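Local coordinates for fiber protein (Human adenovirus 16, PDB 3CNC) that forms the trimeric knob of the viral fiber, which probably attaches the virus to host cells through the receptor CD46, at residues A[145-157]-A[166-178]. Numbering follows the deposited sequence.
Sequences ETLNEDYIYGECY and FPLKVTVTLNRRM
Tyr151 meets Arg176 and Thr173 at the edge of its ring: Arg176 NH1 and Thr173 OG1 both approach near the ring plane, the latter 3.4 Å from Tyr151 CE2. The phenol oxygen lies over one face of the Arg176 guanidinium, with ring and guanidinium planes 58° apart; Tyr151 OH and Arg176 NH1 are 2.8 Å apart, yet the angle is poor for a hydrogen bond. A bend at chi3 (68°) brings the guanidinium beside Tyr151 OH, while Asp150 OD2 meets the aliphatic stem at Arg176 CG (3.1 Å), the charged end lying farther off. On the sheet face carrying Tyr151 and Thr173, Thr171 CG2 touches Tyr151 CD2 and Tyr153 CE2, and the Tyr157 ring crosses Pro167. Lys159 of a second subunit packs on Tyr151 and Tyr153. The other face is apolar: Ile152 CB meets Val172 CB at 3.8 Å, and Cys156 SG touches Val170 CG2 at 3.7 Å; Trp191 of strand 185-194 packs on Cys156 and Val170. Seven backbone hydrogen bonds join the segments; Val170 N reaches Gly154 O (3.2 Å) from well above the carbonyl plane. Paired register and short connection mark an antiparallel beta hairpin, whose Val170/Val172 side meets Phe211 of the second sheet, as in the knob's beta sandwich.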
loop_
_atom_site.group_PDB
_atom_site.type_symbol
_atom_site.label_atom_id
_atom_site.label_comp_id
_atom_site.label_asym_id
_atom_site.label_seq_id
_atom_site.Cartn_x
_atom_site.Cartn_y
_atom_site.Cartn_z
ATOM N N GLU A 145 24.432 -17.778 -0.338
ATOM C CA GLU A 145 22.996 -17.534 -0.187
ATOM C C GLU A 145 22.500 -16.147 -0.650
ATOM O O GLU A 145 22.984 -15.113 -0.201
ATOM C CB GLU A 145 22.620 -17.782 1.273
ATOM C CG GLU A 145 21.149 -17.963 1.548
ATOM C CD GLU A 145 20.916 -18.434 2.964
ATOM O OE1 GLU A 145 21.796 -18.177 3.812
ATOM O OE2 GLU A 145 19.865 -19.049 3.238
ATOM N N THR A 146 21.520 -16.141 -1.550
ATOM C CA THR A 146 20.959 -14.896 -2.083
ATOM C C THR A 146 19.786 -14.336 -1.267
ATOM O O THR A 146 19.691 -13.121 -1.071
ATOM C CB THR A 146 20.482 -15.087 -3.541
ATOM O OG1 THR A 146 19.691 -16.281 -3.627
ATOM C CG2 THR A 146 21.676 -15.200 -4.491
ATOM N N LEU A 147 18.895 -15.222 -0.810
ATOM C CA LEU A 147 17.735 -14.829 -0.010
ATOM C C LEU A 147 16.959 -13.645 -0.579
ATOM O O LEU A 147 16.751 -12.639 0.107
ATOM C CB LEU A 147 18.165 -14.495 1.419
ATOM C CG LEU A 147 18.318 -15.699 2.336
ATOM C CD1 LEU A 147 18.732 -15.252 3.738
ATOM C CD2 LEU A 147 16.992 -16.466 2.359
ATOM N N ASN A 148 16.512 -13.768 -1.821
ATOM C CA ASN A 148 15.777 -12.684 -2.455
ATOM C C ASN A 148 14.374 -12.428 -1.911
ATOM O O ASN A 148 13.745 -11.445 -2.304
ATOM C CB ASN A 148 15.722 -12.902 -3.970
ATOM C CG ASN A 148 17.072 -12.673 -4.637
ATOM O OD1 ASN A 148 18.001 -12.131 -4.020
ATOM N ND2 ASN A 148 17.184 -13.066 -5.904
ATOM N N GLU A 149 13.880 -13.294 -1.024
ATOM C CA GLU A 149 12.547 -13.102 -0.419
ATOM C C GLU A 149 12.655 -12.038 0.668
ATOM O O GLU A 149 11.653 -11.659 1.283
ATOM C CB GLU A 149 12.029 -14.371 0.268
ATOM C CG GLU A 149 12.539 -15.658 -0.297
ATOM C CD GLU A 149 13.872 -16.086 0.298
ATOM O OE1 GLU A 149 13.878 -16.683 1.395
ATOM O OE2 GLU A 149 14.909 -15.824 -0.340
ATOM N N ASP A 150 13.876 -11.594 0.942
ATOM C CA ASP A 150 14.093 -10.584 1.968
ATOM C C ASP A 150 13.974 -9.167 1.435
ATOM O O ASP A 150 14.243 -8.214 2.163
ATOM C CB ASP A 150 15.465 -10.772 2.615
ATOM C CG ASP A 150 15.519 -11.990 3.532
ATOM O OD1 ASP A 150 14.524 -12.748 3.595
ATOM O OD2 ASP A 150 16.561 -12.189 4.195
ATOM N N TYR A 151 13.549 -9.022 0.182
ATOM C CA TYR A 151 13.437 -7.696 -0.418
ATOM C C TYR A 151 12.045 -7.224 -0.826
ATOM O O TYR A 151 11.230 -7.992 -1.349
ATOM C CB TYR A 151 14.310 -7.595 -1.674
ATOM C CG TYR A 151 15.781 -7.842 -1.480
ATOM C CD1 TYR A 151 16.363 -9.046 -1.882
ATOM C CD2 TYR A 151 16.607 -6.854 -0.942
ATOM C CE1 TYR A 151 17.738 -9.262 -1.757
ATOM C CE2 TYR A 151 17.980 -7.053 -0.812
ATOM C CZ TYR A 151 18.541 -8.257 -1.224
ATOM O OH TYR A 151 19.901 -8.439 -1.127
ATOM N N ILE A 152 11.799 -5.935 -0.609
ATOM C CA ILE A 152 10.553 -5.305 -1.008
ATOM C C ILE A 152 10.994 -4.179 -1.940
ATOM O O ILE A 152 11.897 -3.406 -1.595
ATOM C CB ILE A 152 9.795 -4.667 0.197
ATOM C CG1 ILE A 152 9.243 -5.746 1.131
ATOM C CG2 ILE A 152 8.667 -3.800 -0.308
ATOM C CD1 ILE A 152 8.711 -5.194 2.463
ATOM N N TYR A 153 10.390 -4.098 -3.121
ATOM C CA TYR A 153 10.710 -3.035 -4.059
ATOM C C TYR A 153 9.463 -2.181 -4.261
ATOM O O TYR A 153 8.336 -2.680 -4.196
ATOM C CB TYR A 153 11.184 -3.599 -5.402
ATOM C CG TYR A 153 12.292 -4.614 -5.268
ATOM C CD1 TYR A 153 12.000 -5.971 -5.112
ATOM C CD2 TYR A 153 13.633 -4.220 -5.251
ATOM C CE1 TYR A 153 13.012 -6.912 -4.939
ATOM C CE2 TYR A 153 14.661 -5.157 -5.081
ATOM C CZ TYR A 153 14.338 -6.502 -4.925
ATOM O OH TYR A 153 15.326 -7.441 -4.759
ATOM N N GLY A 154 9.663 -0.889 -4.494
ATOM C CA GLY A 154 8.535 -0.001 -4.687
ATOM C C GLY A 154 8.991 1.337 -5.222
ATOM O O GLY A 154 10.048 1.427 -5.855
ATOM N N GLU A 155 8.223 2.386 -4.946
ATOM C CA GLU A 155 8.587 3.694 -5.457
ATOM C C GLU A 155 7.948 4.896 -4.758
ATOM O O GLU A 155 6.822 4.819 -4.259
ATOM C CB GLU A 155 8.233 3.729 -6.939
ATOM C CG GLU A 155 9.071 4.654 -7.759
ATOM C CD GLU A 155 8.977 4.320 -9.224
ATOM O OE1 GLU A 155 7.925 4.613 -9.839
ATOM O OE2 GLU A 155 9.955 3.744 -9.754
ATOM N N CYS A 156 8.688 6.000 -4.708
ATOM C CA CYS A 156 8.176 7.244 -4.142
ATOM C C CYS A 156 8.713 8.385 -5.005
ATOM O O CYS A 156 9.233 8.132 -6.100
ATOM C CB CYS A 156 8.550 7.409 -2.652
ATOM S SG CYS A 156 10.279 7.552 -2.220
ATOM N N TYR A 157 8.594 9.631 -4.554
ATOM C CA TYR A 157 9.045 10.735 -5.400
ATOM C C TYR A 157 9.706 11.935 -4.755
ATOM O O TYR A 157 9.590 12.183 -3.556
ATOM C CB TYR A 157 7.874 11.258 -6.246
ATOM C CG TYR A 157 7.225 10.201 -7.093
ATOM C CD1 TYR A 157 6.344 9.275 -6.533
ATOM C CD2 TYR A 157 7.560 10.065 -8.434
ATOM C CE1 TYR A 157 5.820 8.230 -7.291
ATOM C CE2 TYR A 157 7.048 9.031 -9.200
ATOM C CZ TYR A 157 6.180 8.114 -8.624
ATOM O OH TYR A 157 5.685 7.078 -9.388
ATOM N N PHE A 166 10.508 13.499 -9.815
ATOM C CA PHE A 166 11.536 12.525 -10.136
ATOM C C PHE A 166 11.253 11.244 -9.360
ATOM O O PHE A 166 11.153 11.255 -8.134
ATOM C CB PHE A 166 12.925 13.059 -9.781
ATOM C CG PHE A 166 13.377 14.193 -10.655
ATOM C CD1 PHE A 166 12.855 15.474 -10.485
ATOM C CD2 PHE A 166 14.316 13.980 -11.661
ATOM C CE1 PHE A 166 13.261 16.527 -11.301
ATOM C CE2 PHE A 166 14.731 15.028 -12.488
ATOM C CZ PHE A 166 14.199 16.308 -12.304
ATOM N N PRO A 167 11.096 10.125 -10.072
ATOM C CA PRO A 167 10.821 8.833 -9.440
ATOM C C PRO A 167 12.029 8.298 -8.669
ATOM O O PRO A 167 13.157 8.345 -9.158
ATOM C CB PRO A 167 10.462 7.950 -10.626
ATOM C CG PRO A 167 11.366 8.489 -11.702
ATOM C CD PRO A 167 11.180 9.983 -11.538
ATOM N N LEU A 168 11.782 7.802 -7.461
ATOM C CA LEU A 168 12.829 7.237 -6.622
ATOM C C LEU A 168 12.536 5.755 -6.402
ATOM O O LEU A 168 11.493 5.391 -5.861
ATOM C CB LEU A 168 12.875 7.951 -5.265
ATOM C CG LEU A 168 13.095 9.466 -5.258
ATOM C CD1 LEU A 168 12.856 9.990 -3.859
ATOM C CD2 LEU A 168 14.522 9.811 -5.718
ATOM N N LYS A 169 13.452 4.900 -6.837
ATOM C CA LYS A 169 13.289 3.466 -6.661
ATOM C C LYS A 169 13.699 3.125 -5.237
ATOM O O LYS A 169 14.815 3.426 -4.801
ATOM C CB LYS A 169 14.129 2.711 -7.693
ATOM C CG LYS A 169 13.621 2.941 -9.113
ATOM C CD LYS A 169 14.474 2.276 -10.182
ATOM C CE LYS A 169 13.882 2.531 -11.567
ATOM N NZ LYS A 169 14.741 2.007 -12.664
ATOM N N VAL A 170 12.766 2.509 -4.517
ATOM C CA VAL A 170 12.954 2.145 -3.124
ATOM C C VAL A 170 13.162 0.657 -2.925
ATOM O O VAL A 170 12.428 -0.154 -3.488
ATOM C CB VAL A 170 11.718 2.541 -2.309
ATOM C CG1 VAL A 170 11.925 2.187 -0.850
ATOM C CG2 VAL A 170 11.427 4.020 -2.501
ATOM N N THR A 171 14.154 0.297 -2.118
ATOM C CA THR A 171 14.416 -1.111 -1.832
ATOM C C THR A 171 14.453 -1.284 -0.334
ATOM O O THR A 171 15.165 -0.557 0.351
ATOM C CB THR A 171 15.773 -1.597 -2.357
ATOM O OG1 THR A 171 15.854 -1.376 -3.764
ATOM C CG2 THR A 171 15.933 -3.091 -2.088
ATOM N N VAL A 172 13.678 -2.232 0.178
ATOM C CA VAL A 172 13.674 -2.485 1.604
ATOM C C VAL A 172 14.272 -3.858 1.809
ATOM O O VAL A 172 13.888 -4.809 1.139
ATOM C CB VAL A 172 12.248 -2.480 2.193
ATOM C CG1 VAL A 172 12.314 -2.549 3.699
ATOM C CG2 VAL A 172 11.507 -1.247 1.754
ATOM N N THR A 173 15.235 -3.964 2.713
ATOM C CA THR A 173 15.839 -5.253 2.993
ATOM C C THR A 173 15.464 -5.632 4.415
ATOM O O THR A 173 15.643 -4.837 5.335
ATOM C CB THR A 173 17.372 -5.206 2.877
ATOM O OG1 THR A 173 17.741 -4.643 1.612
ATOM C CG2 THR A 173 17.949 -6.624 2.985
ATOM N N LEU A 174 14.927 -6.835 4.597
ATOM C CA LEU A 174 14.538 -7.283 5.933
ATOM C C LEU A 174 15.455 -8.427 6.399
ATOM O O LEU A 174 15.647 -9.399 5.672
ATOM C CB LEU A 174 13.075 -7.746 5.930
ATOM C CG LEU A 174 12.009 -6.764 5.405
ATOM C CD1 LEU A 174 10.655 -7.442 5.337
ATOM C CD2 LEU A 174 11.929 -5.549 6.302
ATOM N N ASN A 175 16.019 -8.287 7.597
ATOM C CA ASN A 175 16.891 -9.301 8.181
ATOM C C ASN A 175 17.765 -10.078 7.216
ATOM O O ASN A 175 17.665 -11.302 7.201
ATOM C CB ASN A 175 16.096 -10.399 8.890
ATOM C CG ASN A 175 15.141 -9.886 9.907
ATOM O OD1 ASN A 175 15.432 -8.937 10.625
ATOM N ND2 ASN A 175 13.990 -10.545 10.007
ATOM N N ARG A 176 18.613 -9.477 6.406
ATOM C CA ARG A 176 19.362 -10.400 5.561
ATOM C C ARG A 176 20.771 -10.636 6.082
ATOM O O ARG A 176 21.325 -11.729 5.940
ATOM C CB ARG A 176 19.399 -9.937 4.110
ATOM C CG ARG A 176 19.320 -11.118 3.172
ATOM C CD ARG A 176 19.593 -10.761 1.733
ATOM N NE ARG A 176 20.981 -10.384 1.526
ATOM C CZ ARG A 176 21.606 -10.501 0.364
ATOM N NH1 ARG A 176 20.962 -10.991 -0.683
ATOM N NH2 ARG A 176 22.870 -10.125 0.249
ATOM N N ARG A 177 21.341 -9.609 6.705
ATOM C CA ARG A 177 22.675 -9.712 7.261
ATOM C C ARG A 177 22.709 -9.165 8.672
ATOM O O ARG A 177 22.064 -8.160 8.980
ATOM C CB ARG A 177 23.692 -8.915 6.428
ATOM C CG ARG A 177 23.964 -9.416 5.020
ATOM C CD ARG A 177 25.138 -8.637 4.414
ATOM N NE ARG A 177 25.247 -8.772 2.960
ATOM C CZ ARG A 177 25.662 -9.865 2.319
ATOM N NH1 ARG A 177 26.019 -10.950 2.998
ATOM N NH2 ARG A 177 25.720 -9.874 0.988
ATOM N N MET A 178 23.444 -9.845 9.540
ATOM C CA MET A 178 23.624 -9.347 10.890
ATOM C C MET A 178 24.992 -8.669 10.828
ATOM O O MET A 178 25.838 -9.045 10.005
ATOM C CB MET A 178 23.604 -10.477 11.906
ATOM C CG MET A 178 22.303 -10.526 12.655
ATOM S SD MET A 178 22.324 -11.795 13.896
ATOM C CE MET A 178 21.378 -13.105 13.071
#